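Local coordinates for ABC transporter ATP-binding protein (Sulfolobus tokodaii, PDB 2PJZ), which probably binds and hydrolyses ATP as the nucleotide-binding subunit of an ABC transporter, possibly one that carries cobalt, at residues Arg105-Glu110 / Ala142-Pro147; Leu115-Glu120 / Val135-Ser140; Arg71-Tyr76 / Pro147-Leu152; Tyr84-Thr89 / Arg124-Leu129. One frame throughout, in Å; residues are numbered along the deposited sequence.

Overall arrangement
All four contacts lie in the ATP-binding domain. Contacts 1 and 2 are buried and share helix 131-144. Both are almost wholly apolar: contact 1 packs helix 105-114 near the end of that helix, and contact 2 lays the following loop along its middle. Phe108 and Ser140 touch and join the two. Contact 3 is largely buried, but lies in the mixed sheet. Its backbone bonds pair strand 76-78 with strand 149-153, and a water joins Arg75 to Glu148 at its exposed side. Contact 4 is at the surface, where two loops meet mainly through backbone bonds, with Leu126 packed inward on Tyr84. Tyr84 also touches Arg138 of contact 2; contacts 3 and 4 do not touch.

Contact 1 of 4, residues Arg105-Glu110 / Ala142-Pro147; sequences RDLFLE and ALASQP
Leu107 and Phe108 of helix 105-114 close over Ala144 in the last turn of helix 131-144. The backbones come near here, with 5.1 Å between the CA atoms of Phe108 and Ala144. A methyl group is all that Ala144 puts between them.

Leu107 can be followed outward. Leu107 CB lies 4.5 Å from Ala144 CB. Leu107 CG keeps about the same spacing, 4.3 Å from Ala144 CB. With CG anti to the backbone N (chi1 177°), the branch runs on past Ala144 toward the end of the helix. The tip, CD2, does most of the touching. Leu107 CD2 rests 3.9 Å from Ala144 O. On another side Leu107 CD2 meets Gln146 CG at 4.0 Å. Gln146 is the first residue to leave the helix, and its positive phi turns the chain there. The end of its side chain comes nearer to helix 105-114 at the exposed side.

Phe108 uses its inner part. Phe108 CB stands 3.8 Å from Ala144 CB, and Phe108 N is 3.7 Å from Ala144 CB. The methyl lies at the ring edge, near the ring plane. The contact is therefore apolar and made without bonds between the two segments.

These helices belong to the helical subdomain of the ABC ATPase fold. The Phe108 side chain also touches Val90 and Val94 of helix 90-100 and Ser140 and Leu141 of helix 131-144. Tyr174, after helix 161-173, touches both Leu107 and Gln146. Beyond Ala144 the chain passes through Pro147 into strand 149-153.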
loop_
_atom_site.group_PDB
_atom_site.type_symbol
_atom_site.label_atom_id
_atom_site.label_comp_id
_atom_site.label_asym_id
_atom_site.label_seq_id
_atom_site.Cartn_x
_atom_site.Cartn_y
_atom_site.Cartn_z
ATOM N N ARG A 105 20.327 12.043 -3.885
ATOM C CA ARG A 105 20.658 12.308 -2.481
ATOM C C ARG A 105 20.077 13.627 -2.013
ATOM O O ARG A 105 19.563 13.700 -0.909
ATOM C CB ARG A 105 22.175 12.287 -2.247
ATOM C CG ARG A 105 22.583 12.632 -0.796
ATOM C CD ARG A 105 24.093 12.521 -0.624
ATOM N NE ARG A 105 24.520 11.123 -0.529
ATOM C CZ ARG A 105 24.595 10.431 0.601
ATOM N NH1 ARG A 105 24.243 10.989 1.751
ATOM N NH2 ARG A 105 24.989 9.163 0.580
ATOM N N ASP A 106 20.153 14.669 -2.850
ATOM C CA ASP A 106 19.654 15.993 -2.461
ATOM C C ASP A 106 18.152 15.945 -2.175
ATOM O O ASP A 106 17.676 16.534 -1.202
ATOM C CB ASP A 106 19.942 17.037 -3.555
ATOM C CG ASP A 106 21.374 17.623 -3.478
ATOM O OD1 ASP A 106 22.188 17.206 -2.637
ATOM O OD2 ASP A 106 21.675 18.523 -4.287
ATOM N N LEU A 107 17.402 15.254 -3.040
ATOM C CA LEU A 107 15.950 15.114 -2.859
ATOM C C LEU A 107 15.678 14.335 -1.582
ATOM O O LEU A 107 14.810 14.724 -0.811
ATOM C CB LEU A 107 15.271 14.405 -4.052
ATOM C CG LEU A 107 13.760 14.131 -3.972
ATOM C CD1 LEU A 107 12.995 15.405 -3.629
ATOM C CD2 LEU A 107 13.199 13.510 -5.271
ATOM N N PHE A 108 16.407 13.245 -1.368
ATOM C CA PHE A 108 16.272 12.498 -0.103
ATOM C C PHE A 108 16.501 13.387 1.146
ATOM O O PHE A 108 15.763 13.305 2.135
ATOM C CB PHE A 108 17.213 11.296 -0.073
ATOM C CG PHE A 108 17.155 10.509 1.211
ATOM C CD1 PHE A 108 16.084 9.643 1.474
ATOM C CD2 PHE A 108 18.174 10.637 2.158
ATOM C CE1 PHE A 108 16.017 8.939 2.667
ATOM C CE2 PHE A 108 18.127 9.926 3.354
ATOM C CZ PHE A 108 17.047 9.074 3.615
ATOM N N LEU A 109 17.557 14.195 1.100
ATOM C CA LEU A 109 17.874 15.096 2.215
ATOM C C LEU A 109 16.809 16.149 2.398
ATOM O O LEU A 109 16.478 16.519 3.535
ATOM C CB LEU A 109 19.265 15.721 2.023
ATOM C CG LEU A 109 20.470 14.770 2.079
ATOM C CD1 LEU A 109 21.814 15.509 1.910
ATOM C CD2 LEU A 109 20.489 13.929 3.359
ATOM N N GLU A 110 16.255 16.628 1.287
ATOM C CA GLU A 110 15.136 17.575 1.305
ATOM C C GLU A 110 13.901 16.995 2.025
ATOM O O GLU A 110 13.273 17.674 2.845
ATOM C CB GLU A 110 14.818 18.019 -0.130
ATOM C CG GLU A 110 13.480 18.701 -0.329
ATOM C CD GLU A 110 13.112 18.894 -1.799
ATOM O OE1 GLU A 110 14.033 19.072 -2.627
ATOM O OE2 GLU A 110 11.896 18.846 -2.123
ATOM N N ALA A 142 12.300 5.181 -1.043
ATOM C CA ALA A 142 11.517 4.727 -2.203
ATOM C C ALA A 142 11.233 5.904 -3.169
ATOM O O ALA A 142 11.371 5.765 -4.386
ATOM C CB ALA A 142 10.229 4.073 -1.756
ATOM N N LEU A 143 10.841 7.054 -2.617
ATOM C CA LEU A 143 10.398 8.180 -3.444
ATOM C C LEU A 143 11.518 9.014 -4.021
ATOM O O LEU A 143 11.327 9.675 -5.060
ATOM C CB LEU A 143 9.429 9.090 -2.679
ATOM C CG LEU A 143 8.139 8.429 -2.165
ATOM C CD1 LEU A 143 7.399 9.421 -1.333
ATOM C CD2 LEU A 143 7.231 7.905 -3.282
ATOM N N ALA A 144 12.672 9.019 -3.356
ATOM C CA ALA A 144 13.752 9.924 -3.781
ATOM C C ALA A 144 14.448 9.461 -5.057
ATOM O O ALA A 144 15.213 10.206 -5.656
ATOM C CB ALA A 144 14.746 10.144 -2.663
ATOM N N SER A 145 14.169 8.236 -5.498
ATOM C CA SER A 145 14.570 7.825 -6.834
ATOM C C SER A 145 13.607 8.226 -7.961
ATOM O O SER A 145 13.811 7.827 -9.126
ATOM C CB SER A 145 14.841 6.315 -6.882
ATOM O OG SER A 145 13.666 5.601 -6.568
ATOM N N GLN A 146 12.558 8.973 -7.626
ATOM C CA GLN A 146 11.557 9.367 -8.602
ATOM C C GLN A 146 11.066 8.144 -9.430
ATOM O O GLN A 146 11.119 8.140 -10.676
ATOM C CB GLN A 146 12.106 10.475 -9.512
ATOM C CG GLN A 146 12.388 11.740 -8.715
ATOM C CD GLN A 146 12.415 12.999 -9.560
ATOM O OE1 GLN A 146 13.485 13.557 -9.799
ATOM N NE2 GLN A 146 11.249 13.457 -10.001
ATOM N N PRO A 147 10.553 7.117 -8.730
ATOM C CA PRO A 147 10.095 5.908 -9.405
ATOM C C PRO A 147 8.922 6.222 -10.299
ATOM O O PRO A 147 8.096 7.122 -9.991
ATOM C CB PRO A 147 9.597 5.018 -8.236
ATOM C CG PRO A 147 9.219 6.001 -7.140
ATOM C CD PRO A 147 10.269 7.094 -7.277
#

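Contact 2 of 4, residues Leu115-Glu120 / Val135-Ser140; sequences LKLGEE and VLVRTS
Leu115 and Leu117 reach from the loop after helix 105-114 to one side of helix 131-144. The tight part is at Leu115. Its two methyls divide the work: Leu115 CD2 meets Leu136 CD2 at 3.8 Å, while Leu115 CD1 lies 3.5 Å from Ser140 OG. That hydroxyl is buried, and its proton is turned to its own helix. Ser140 OG donates to Leu136 O at 2.8 Å, with the OG beside the backbone N (chi1 -65°). Ser140 N donates to the same carbonyl from the opposite face, so two bonds grip Leu136 O. The leucine methyl thus packs against a hydroxyl that already has a partner.

Between the two leucines the chain turns at Lys116, whose positive phi completes a Schellman motif at the end of helix 105-114. This is a junction within the helical subdomain of the ABC ATPase fold, and on either side of the turn Leu115 and Leu117 both point to helix 131-144.

Leu117 is held more loosely. Leu117 CD1 is the touching atom, 4.1 Å from Leu136 CB and 4.2 Å from Val137 CG2. It crosses both side chains at a slant. Leu112 and Arg163 also pack on Leu117. Lys116 is exposed. Beyond Gly118 the chain runs away from helix 131-144, and the side chains of Glu119 and Glu120 are exposed, well away from the 135-140 segment.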
loop_
_atom_site.group_PDB
_atom_site.type_symbol
_atom_site.label_atom_id
_atom_site.label_comp_id
_atom_site.label_asym_id
_atom_site.label_seq_id
_atom_site.Cartn_x
_atom_site.Cartn_y
_atom_site.Cartn_z
ATOM N N LEU A 115 10.643 16.582 6.983
ATOM C CA LEU A 115 10.085 15.680 8.011
ATOM C C LEU A 115 10.629 15.974 9.417
ATOM O O LEU A 115 10.292 15.271 10.389
ATOM C CB LEU A 115 10.371 14.206 7.653
ATOM C CG LEU A 115 9.562 13.592 6.487
ATOM C CD1 LEU A 115 10.217 12.298 5.961
ATOM C CD2 LEU A 115 8.086 13.375 6.884
ATOM N N LYS A 116 11.483 16.998 9.507
ATOM C CA LYS A 116 12.170 17.355 10.755
ATOM C C LYS A 116 12.764 16.111 11.416
ATOM O O LYS A 116 12.537 15.841 12.602
ATOM C CB LYS A 116 11.220 18.110 11.693
ATOM C CG LYS A 116 10.667 19.380 11.081
ATOM C CD LYS A 116 9.507 19.947 11.904
ATOM C CE LYS A 116 8.891 21.172 11.229
ATOM N NZ LYS A 116 9.941 22.059 10.626
ATOM N N LEU A 117 13.465 15.326 10.600
ATOM C CA LEU A 117 14.294 14.222 11.050
ATOM C C LEU A 117 15.708 14.739 10.835
ATOM O O LEU A 117 16.064 15.158 9.722
ATOM C CB LEU A 117 14.081 12.959 10.199
ATOM C CG LEU A 117 12.725 12.253 10.144
ATOM C CD1 LEU A 117 12.749 11.106 9.131
ATOM C CD2 LEU A 117 12.323 11.729 11.506
ATOM N N GLY A 118 16.494 14.719 11.910
ATOM C CA GLY A 118 17.785 15.395 11.944
ATOM C C GLY A 118 18.833 14.849 10.999
ATOM O O GLY A 118 18.766 13.700 10.575
ATOM N N GLU A 119 19.809 15.698 10.691
ATOM C CA GLU A 119 20.968 15.371 9.851
ATOM C C GLU A 119 21.692 14.120 10.354
ATOM O O GLU A 119 22.283 13.364 9.571
ATOM C CB GLU A 119 21.945 16.560 9.881
ATOM C CG GLU A 119 22.460 17.028 8.517
ATOM C CD GLU A 119 22.856 15.876 7.601
ATOM O OE1 GLU A 119 23.833 15.159 7.932
ATOM O OE2 GLU A 119 22.191 15.703 6.549
ATOM N N GLU A 120 21.635 13.927 11.672
ATOM C CA GLU A 120 22.279 12.814 12.359
ATOM C C GLU A 120 21.635 11.470 12.046
ATOM O O GLU A 120 22.255 10.432 12.252
ATOM C CB GLU A 120 22.278 13.049 13.877
ATOM C CG GLU A 120 20.900 13.043 14.545
ATOM C CD GLU A 120 20.181 14.384 14.453
ATOM O OE1 GLU A 120 20.543 15.212 13.580
ATOM O OE2 GLU A 120 19.245 14.606 15.255
ATOM N N VAL A 135 9.726 3.782 8.913
ATOM C CA VAL A 135 8.812 3.911 7.755
ATOM C C VAL A 135 8.984 5.233 7.009
ATOM O O VAL A 135 8.925 5.263 5.774
ATOM C CB VAL A 135 7.316 3.585 8.062
ATOM C CG1 VAL A 135 6.575 4.755 8.757
ATOM C CG2 VAL A 135 6.573 3.237 6.758
ATOM N N LEU A 136 9.217 6.325 7.736
ATOM C CA LEU A 136 9.444 7.599 7.053
ATOM C C LEU A 136 10.694 7.553 6.230
ATOM O O LEU A 136 10.686 8.003 5.068
ATOM C CB LEU A 136 9.496 8.786 8.036
ATOM C CG LEU A 136 8.118 9.146 8.612
ATOM C CD1 LEU A 136 8.280 10.129 9.801
ATOM C CD2 LEU A 136 7.186 9.706 7.550
ATOM N N VAL A 137 11.765 7.004 6.801
ATOM C CA VAL A 137 13.039 6.874 6.057
ATOM C C VAL A 137 12.864 5.949 4.827
ATOM O O VAL A 137 13.289 6.295 3.698
ATOM C CB VAL A 137 14.192 6.416 6.984
ATOM C CG1 VAL A 137 15.441 5.952 6.193
ATOM C CG2 VAL A 137 14.558 7.554 7.962
ATOM N N ARG A 138 12.201 4.804 5.032
ATOM C CA ARG A 138 12.002 3.846 3.933
ATOM C C ARG A 138 11.104 4.396 2.807
ATOM O O ARG A 138 11.376 4.194 1.604
ATOM C CB ARG A 138 11.457 2.511 4.491
ATOM C CG ARG A 138 12.556 1.673 5.187
ATOM C CD ARG A 138 12.001 0.321 5.716
ATOM N NE ARG A 138 11.215 0.473 6.950
ATOM C CZ ARG A 138 9.889 0.365 7.033
ATOM N NH1 ARG A 138 9.138 0.078 5.964
ATOM N NH2 ARG A 138 9.301 0.523 8.214
ATOM N N THR A 139 10.045 5.100 3.179
ATOM C CA THR A 139 9.201 5.762 2.172
ATOM C C THR A 139 10.001 6.848 1.419
ATOM O O THR A 139 9.925 6.965 0.186
ATOM C CB THR A 139 7.896 6.313 2.792
ATOM O OG1 THR A 139 7.129 5.227 3.331
ATOM C CG2 THR A 139 7.037 7.014 1.726
ATOM N N SER A 140 10.801 7.610 2.154
ATOM C CA SER A 140 11.629 8.644 1.554
ATOM C C SER A 140 12.658 8.026 0.594
ATOM O O SER A 140 12.845 8.518 -0.519
ATOM C CB SER A 140 12.306 9.488 2.655
ATOM O OG SER A 140 11.333 10.194 3.389
#

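Contact 3 of 4, residues Arg71-Tyr76 / Pro147-Leu152; sequences RNYIRY and PEIVGL
Arg75-Tyr76 runs parallel to Pro147-Ile149, with Tyr76 and Ile149 bridged at a CA-CA distance of 4.8 Å. The carbonyl of Arg75 is the acceptor. Ile149 N gives Arg75 O a good bond of 3.1 Å (151° at the hydrogen), and Glu148 N adds a weak, bent one. In return Ile149 O takes a CA-H...O contact from Tyr76 CA at 3.2 Å.

The Tyr76 ring projects along the neighbouring strand. Its CG is anti to the backbone N (chi1 177°), which carries the ring past Ile149. Ile149 CG2 meets the ring edge in plane, 3.7 Å from Tyr76 CD1. Further out, Tyr76 OH passes Gly151 CA at 3.8 Å, where no side chain stands. Tyr76 OH is hydrogen-bonded to Ser51 OG.

On the exposed side Arg75 and Glu148 lie side by side and point the same way. Their aliphatic parts touch, Arg75 CD to Glu148 CG at 4.0 Å. The charged ends stay 4.7 Å apart, from Arg75 NH1 to Glu148 OE2. One water links them, accepting from NH1 and donating to OE2. Arg75 CB also covers a face of the Tyr73 ring near its rim, while Ile149 CD1 meets that ring's edge.

Tyr76 begins strand 76-78, an outermost strand of the mixed sheet. Strand 149-153 lies between it and strand 177-182, and probably corresponds to the Walker B strand of ABC ATPases. Ile62 of strand 59-62 packs on both Tyr73 and Ile149.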
loop_
_atom_site.group_PDB
_atom_site.type_symbol
_atom_site.label_atom_id
_atom_site.label_comp_id
_atom_site.label_asym_id
_atom_site.label_seq_id
_atom_site.Cartn_x
_atom_site.Cartn_y
_atom_site.Cartn_z
ATOM N N ARG A 71 15.325 -9.035 -11.714
ATOM C CA ARG A 71 16.211 -8.964 -10.557
ATOM C C ARG A 71 16.212 -7.544 -9.994
ATOM O O ARG A 71 16.099 -7.339 -8.783
ATOM C CB ARG A 71 17.631 -9.401 -10.924
ATOM C CG ARG A 71 18.646 -9.157 -9.800
ATOM C CD ARG A 71 18.362 -10.035 -8.599
ATOM N NE ARG A 71 19.328 -9.810 -7.523
ATOM C CZ ARG A 71 19.322 -8.744 -6.718
ATOM N NH1 ARG A 71 18.399 -7.787 -6.864
ATOM N NH2 ARG A 71 20.242 -8.629 -5.763
ATOM N N ASN A 72 16.338 -6.552 -10.871
ATOM C CA ASN A 72 16.143 -5.165 -10.437
ATOM C C ASN A 72 15.546 -4.395 -11.575
ATOM O O ASN A 72 15.929 -4.610 -12.740
ATOM C CB ASN A 72 17.469 -4.475 -10.017
ATOM C CG ASN A 72 17.230 -3.058 -9.474
ATOM O OD1 ASN A 72 16.408 -2.868 -8.586
ATOM N ND2 ASN A 72 17.911 -2.042 -10.063
ATOM N N TYR A 73 14.613 -3.495 -11.245
ATOM C CA TYR A 73 14.048 -2.583 -12.235
ATOM C C TYR A 73 14.196 -1.191 -11.644
ATOM O O TYR A 73 13.595 -0.891 -10.626
ATOM C CB TYR A 73 12.573 -2.922 -12.476
ATOM C CG TYR A 73 11.839 -2.061 -13.491
ATOM C CD1 TYR A 73 12.522 -1.407 -14.563
ATOM C CD2 TYR A 73 10.456 -1.926 -13.406
ATOM C CE1 TYR A 73 11.806 -0.630 -15.516
ATOM C CE2 TYR A 73 9.727 -1.195 -14.381
ATOM C CZ TYR A 73 10.407 -0.544 -15.406
ATOM O OH TYR A 73 9.650 0.161 -16.301
ATOM N N ILE A 74 15.039 -0.360 -12.265
ATOM C CA ILE A 74 15.375 0.953 -11.682
ATOM C C ILE A 74 14.192 1.871 -11.494
ATOM O O ILE A 74 14.212 2.725 -10.594
ATOM C CB ILE A 74 16.458 1.732 -12.469
ATOM C CG1 ILE A 74 16.097 1.847 -13.957
ATOM C CG2 ILE A 74 17.848 1.164 -12.163
ATOM C CD1 ILE A 74 16.822 2.973 -14.671
ATOM N N ARG A 75 13.160 1.691 -12.320
ATOM C CA ARG A 75 11.956 2.525 -12.257
ATOM C C ARG A 75 10.900 2.134 -11.235
ATOM O O ARG A 75 9.882 2.827 -11.101
ATOM C CB ARG A 75 11.318 2.647 -13.641
ATOM C CG ARG A 75 12.351 3.247 -14.646
ATOM C CD ARG A 75 11.671 3.597 -15.935
ATOM N NE ARG A 75 12.578 3.600 -17.079
ATOM C CZ ARG A 75 13.058 4.690 -17.654
ATOM N NH1 ARG A 75 12.734 5.895 -17.195
ATOM N NH2 ARG A 75 13.865 4.560 -18.706
ATOM N N TYR A 76 11.120 1.017 -10.547
ATOM C CA TYR A 76 10.212 0.568 -9.476
ATOM C C TYR A 76 10.870 0.746 -8.120
ATOM O O TYR A 76 12.070 0.468 -7.966
ATOM C CB TYR A 76 9.885 -0.926 -9.690
ATOM C CG TYR A 76 9.005 -1.495 -8.592
ATOM C CD1 TYR A 76 7.631 -1.332 -8.643
ATOM C CD2 TYR A 76 9.558 -2.144 -7.477
ATOM C CE1 TYR A 76 6.801 -1.826 -7.627
ATOM C CE2 TYR A 76 8.737 -2.665 -6.464
ATOM C CZ TYR A 76 7.358 -2.484 -6.557
ATOM O OH TYR A 76 6.529 -2.981 -5.593
ATOM N N PRO A 147 10.553 7.117 -8.730
ATOM C CA PRO A 147 10.095 5.908 -9.405
ATOM C C PRO A 147 8.922 6.222 -10.299
ATOM O O PRO A 147 8.096 7.122 -9.991
ATOM C CB PRO A 147 9.597 5.018 -8.236
ATOM C CG PRO A 147 9.219 6.001 -7.140
ATOM C CD PRO A 147 10.269 7.094 -7.277
ATOM N N GLU A 148 8.823 5.508 -11.410
ATOM C CA GLU A 148 7.584 5.530 -12.169
ATOM C C GLU A 148 6.486 4.693 -11.494
ATOM O O GLU A 148 5.298 4.955 -11.667
ATOM C CB GLU A 148 7.815 4.981 -13.579
ATOM C CG GLU A 148 8.758 5.834 -14.443
ATOM C CD GLU A 148 8.316 7.271 -14.652
ATOM O OE1 GLU A 148 7.108 7.613 -14.477
ATOM O OE2 GLU A 148 9.215 8.070 -15.006
ATOM N N ILE A 149 6.897 3.668 -10.746
ATOM C CA ILE A 149 5.946 2.703 -10.194
ATOM C C ILE A 149 6.396 2.452 -8.772
ATOM O O ILE A 149 7.543 2.157 -8.555
ATOM C CB ILE A 149 5.968 1.351 -10.994
ATOM C CG1 ILE A 149 5.744 1.627 -12.499
ATOM C CG2 ILE A 149 4.890 0.364 -10.423
ATOM C CD1 ILE A 149 5.759 0.296 -13.409
ATOM N N VAL A 150 5.471 2.516 -7.815
ATOM C CA VAL A 150 5.864 2.336 -6.398
ATOM C C VAL A 150 4.877 1.362 -5.655
ATOM O O VAL A 150 3.665 1.353 -5.909
ATOM C CB VAL A 150 6.006 3.773 -5.742
ATOM C CG1 VAL A 150 4.601 4.431 -5.592
ATOM C CG2 VAL A 150 6.800 3.755 -4.441
ATOM N N GLY A 151 5.400 0.547 -4.741
ATOM C CA GLY A 151 4.570 -0.283 -3.872
ATOM C C GLY A 151 4.820 0.212 -2.466
ATOM O O GLY A 151 5.916 0.062 -1.927
ATOM N N LEU A 152 3.813 0.827 -1.870
ATOM C CA LEU A 152 4.011 1.402 -0.554
ATOM C C LEU A 152 3.199 0.661 0.502
ATOM O O LEU A 152 1.987 0.555 0.401
ATOM C CB LEU A 152 3.699 2.893 -0.561
ATOM C CG LEU A 152 4.579 3.744 -1.453
ATOM C CD1 LEU A 152 4.051 5.184 -1.485
ATOM C CD2 LEU A 152 6.043 3.704 -0.962
HETATM O O HOH W 1 11.877 7.071 -15.122
#

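Contact 4 of 4, residues Tyr84-Thr89 / Arg124-Leu129; sequences YEIGVT and RKLYKL
Ile86, Val88 and Thr89 meet Lys125, Leu126 and Tyr127 in a surface contact between two loops. Both belong to the helical subdomain of the ABC ATPase fold. The first loop leads into helix 90-100. The second leads into helix 131-144; the LSAGQ sequence that begins at Leu129 probably corresponds to the ABC signature motif.

A single backbone bridge joins Thr89 and Lys125, whose CA atoms are 3.8 Å apart. Leu126 N donates to Val88 O at 3.1 Å in a nearly straight bond (167°). Tyr127 N reaches Ile86 O, but that carbonyl is crowded and its place less sure. In one of two modelled conformers Thr89 OG1 lies 2.7 Å from Arg124 O, but Leu122 O is another possible acceptor, so this bond is uncertain.

The buried side is at Leu126, which turns inward; Leu126 CD2 packs 3.6 Å from Tyr84 CB. The tyrosine then leads away, and its hydroxyl bonds to Thr78 O.

The exposed part lies at Gly87. Tyr127 has CG between its backbone N and carbonyl carbon (chi1 65°), which swings the ring beside the glycine. Gly87 O sits near the ring plane, 3.3 Å from Tyr127 CE2, but the ring crowds Ile86, so its exact fit is doubtful. Lys125 CD passes the same carbonyl, and Lys125 NZ donates to Tyr127 OH at 2.8 Å, in the plane of the ring.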
loop_
_atom_site.group_PDB
_atom_site.type_symbol
_atom_site.label_atom_id
_atom_site.label_comp_id
_atom_site.label_asym_id
_atom_site.label_seq_id
_atom_site.Cartn_x
_atom_site.Cartn_y
_atom_site.Cartn_z
ATOM N N TYR A 84 15.645 -3.070 2.383
ATOM C CA TYR A 84 16.651 -2.240 3.047
ATOM C C TYR A 84 17.352 -3.013 4.142
ATOM O O TYR A 84 16.761 -3.881 4.776
ATOM C CB TYR A 84 16.019 -0.967 3.601
ATOM C CG TYR A 84 15.259 -0.230 2.526
ATOM C CD1 TYR A 84 15.934 0.567 1.594
ATOM C CD2 TYR A 84 13.877 -0.381 2.394
ATOM C CE1 TYR A 84 15.249 1.228 0.587
ATOM C CE2 TYR A 84 13.171 0.286 1.374
ATOM C CZ TYR A 84 13.875 1.093 0.482
ATOM O OH TYR A 84 13.222 1.753 -0.529
ATOM N N GLU A 85 18.625 -2.711 4.339
ATOM C CA GLU A 85 19.446 -3.516 5.237
ATOM C C GLU A 85 19.426 -2.870 6.599
ATOM O O GLU A 85 20.061 -1.843 6.826
ATOM C CB GLU A 85 20.861 -3.687 4.695
ATOM C CG GLU A 85 20.929 -4.555 3.451
ATOM C CD GLU A 85 22.270 -4.446 2.748
ATOM O OE1 GLU A 85 23.266 -4.066 3.419
ATOM O OE2 GLU A 85 22.330 -4.734 1.524
ATOM N N ILE A 86 18.657 -3.479 7.493
ATOM C CA ILE A 86 18.396 -2.910 8.794
ATOM C C ILE A 86 19.746 -2.633 9.498
ATOM O O ILE A 86 19.913 -1.602 10.149
ATOM C CB ILE A 86 17.354 -3.806 9.588
ATOM C CG1 ILE A 86 16.114 -2.994 9.992
ATOM C CG2 ILE A 86 17.968 -4.522 10.772
ATOM C CD1 ILE A 86 15.057 -3.804 10.763
ATOM N N GLY A 87 20.725 -3.508 9.257
ATOM C CA GLY A 87 22.029 -3.488 9.930
ATOM C C GLY A 87 22.983 -2.331 9.657
ATOM O O GLY A 87 23.663 -1.868 10.589
ATOM N N VAL A 88 23.061 -1.869 8.402
ATOM C CA VAL A 88 23.938 -0.720 8.065
ATOM C C VAL A 88 23.293 0.640 8.335
ATOM O O VAL A 88 22.083 0.752 8.610
ATOM C CB VAL A 88 24.470 -0.745 6.592
ATOM C CG1 VAL A 88 25.575 -1.768 6.420
ATOM C CG2 VAL A 88 23.352 -0.989 5.602
ATOM N N THR A 89 24.093 1.687 8.207
ATOM C CA THR A 89 23.592 3.026 8.435
ATOM C C THR A 89 22.655 3.486 7.305
ATOM O O THR A 89 22.686 2.940 6.190
ATOM C CB THR A 89 24.742 4.034 8.684
ATOM O OG1 THR A 89 24.222 5.187 9.347
ATOM C CG2 THR A 89 25.404 4.468 7.385
ATOM N N ARG A 124 22.853 7.074 11.666
ATOM C CA ARG A 124 22.218 6.009 12.443
ATOM C C ARG A 124 22.002 4.728 11.636
ATOM O O ARG A 124 21.754 4.773 10.426
ATOM C CB ARG A 124 20.895 6.506 13.020
ATOM C CG ARG A 124 21.053 7.738 13.905
ATOM C CD ARG A 124 19.784 8.051 14.686
ATOM N NE ARG A 124 19.530 7.065 15.727
ATOM C CZ ARG A 124 18.372 6.916 16.366
ATOM N NH1 ARG A 124 17.323 7.684 16.080
ATOM N NH2 ARG A 124 18.263 5.984 17.299
ATOM N N LYS A 125 22.114 3.588 12.305
ATOM C CA LYS A 125 21.779 2.312 11.692
ATOM C C LYS A 125 20.261 2.191 11.571
ATOM O O LYS A 125 19.532 2.618 12.470
ATOM C CB LYS A 125 22.367 1.140 12.487
ATOM C CG LYS A 125 23.818 1.341 12.940
ATOM C CD LYS A 125 24.688 0.116 12.670
ATOM C CE LYS A 125 25.994 0.141 13.474
ATOM N NZ LYS A 125 25.819 -0.088 14.960
ATOM N N LEU A 126 19.793 1.635 10.450
ATOM C CA LEU A 126 18.352 1.570 10.159
ATOM C C LEU A 126 17.555 0.788 11.205
ATOM O O LEU A 126 16.506 1.252 11.653
ATOM C CB LEU A 126 18.072 1.017 8.742
ATOM C CG LEU A 126 16.590 0.954 8.313
ATOM C CD1 LEU A 126 15.877 2.292 8.467
ATOM C CD2 LEU A 126 16.418 0.449 6.885
ATOM N N TYR A 127 18.062 -0.384 11.590
ATOM C CA TYR A 127 17.422 -1.245 12.607
ATOM C C TYR A 127 17.122 -0.508 13.911
ATOM O O TYR A 127 16.226 -0.889 14.656
ATOM C CB TYR A 127 18.311 -2.458 12.919
ATOM C CG TYR A 127 19.620 -2.056 13.555
ATOM C CD1 TYR A 127 19.651 -1.561 14.866
ATOM C CD2 TYR A 127 20.822 -2.141 12.847
ATOM C CE1 TYR A 127 20.825 -1.142 15.454
ATOM C CE2 TYR A 127 22.023 -1.748 13.432
ATOM C CZ TYR A 127 22.015 -1.234 14.742
ATOM O OH TYR A 127 23.184 -0.838 15.376
ATOM N N LYS A 128 17.889 0.544 14.175
ATOM C CA LYS A 128 17.894 1.228 15.460
ATOM C C LYS A 128 16.824 2.301 15.491
ATOM O O LYS A 128 16.537 2.865 16.544
ATOM C CB LYS A 128 19.282 1.840 15.697
ATOM C CG LYS A 128 19.696 2.057 17.151
ATOM C CD LYS A 128 21.200 2.420 17.256
ATOM C CE LYS A 128 21.526 3.771 16.573
ATOM N NZ LYS A 128 22.972 4.176 16.601
ATOM N N LEU A 129 16.214 2.575 14.336
ATOM C CA LEU A 129 15.186 3.611 14.257
ATOM C C LEU A 129 13.863 3.125 14.845
ATOM O O LEU A 129 13.549 1.940 14.794
ATOM C CB LEU A 129 14.975 4.087 12.807
ATOM C CG LEU A 129 16.134 4.696 12.013
ATOM C CD1 LEU A 129 15.623 5.193 10.649
ATOM C CD2 LEU A 129 16.853 5.830 12.748
#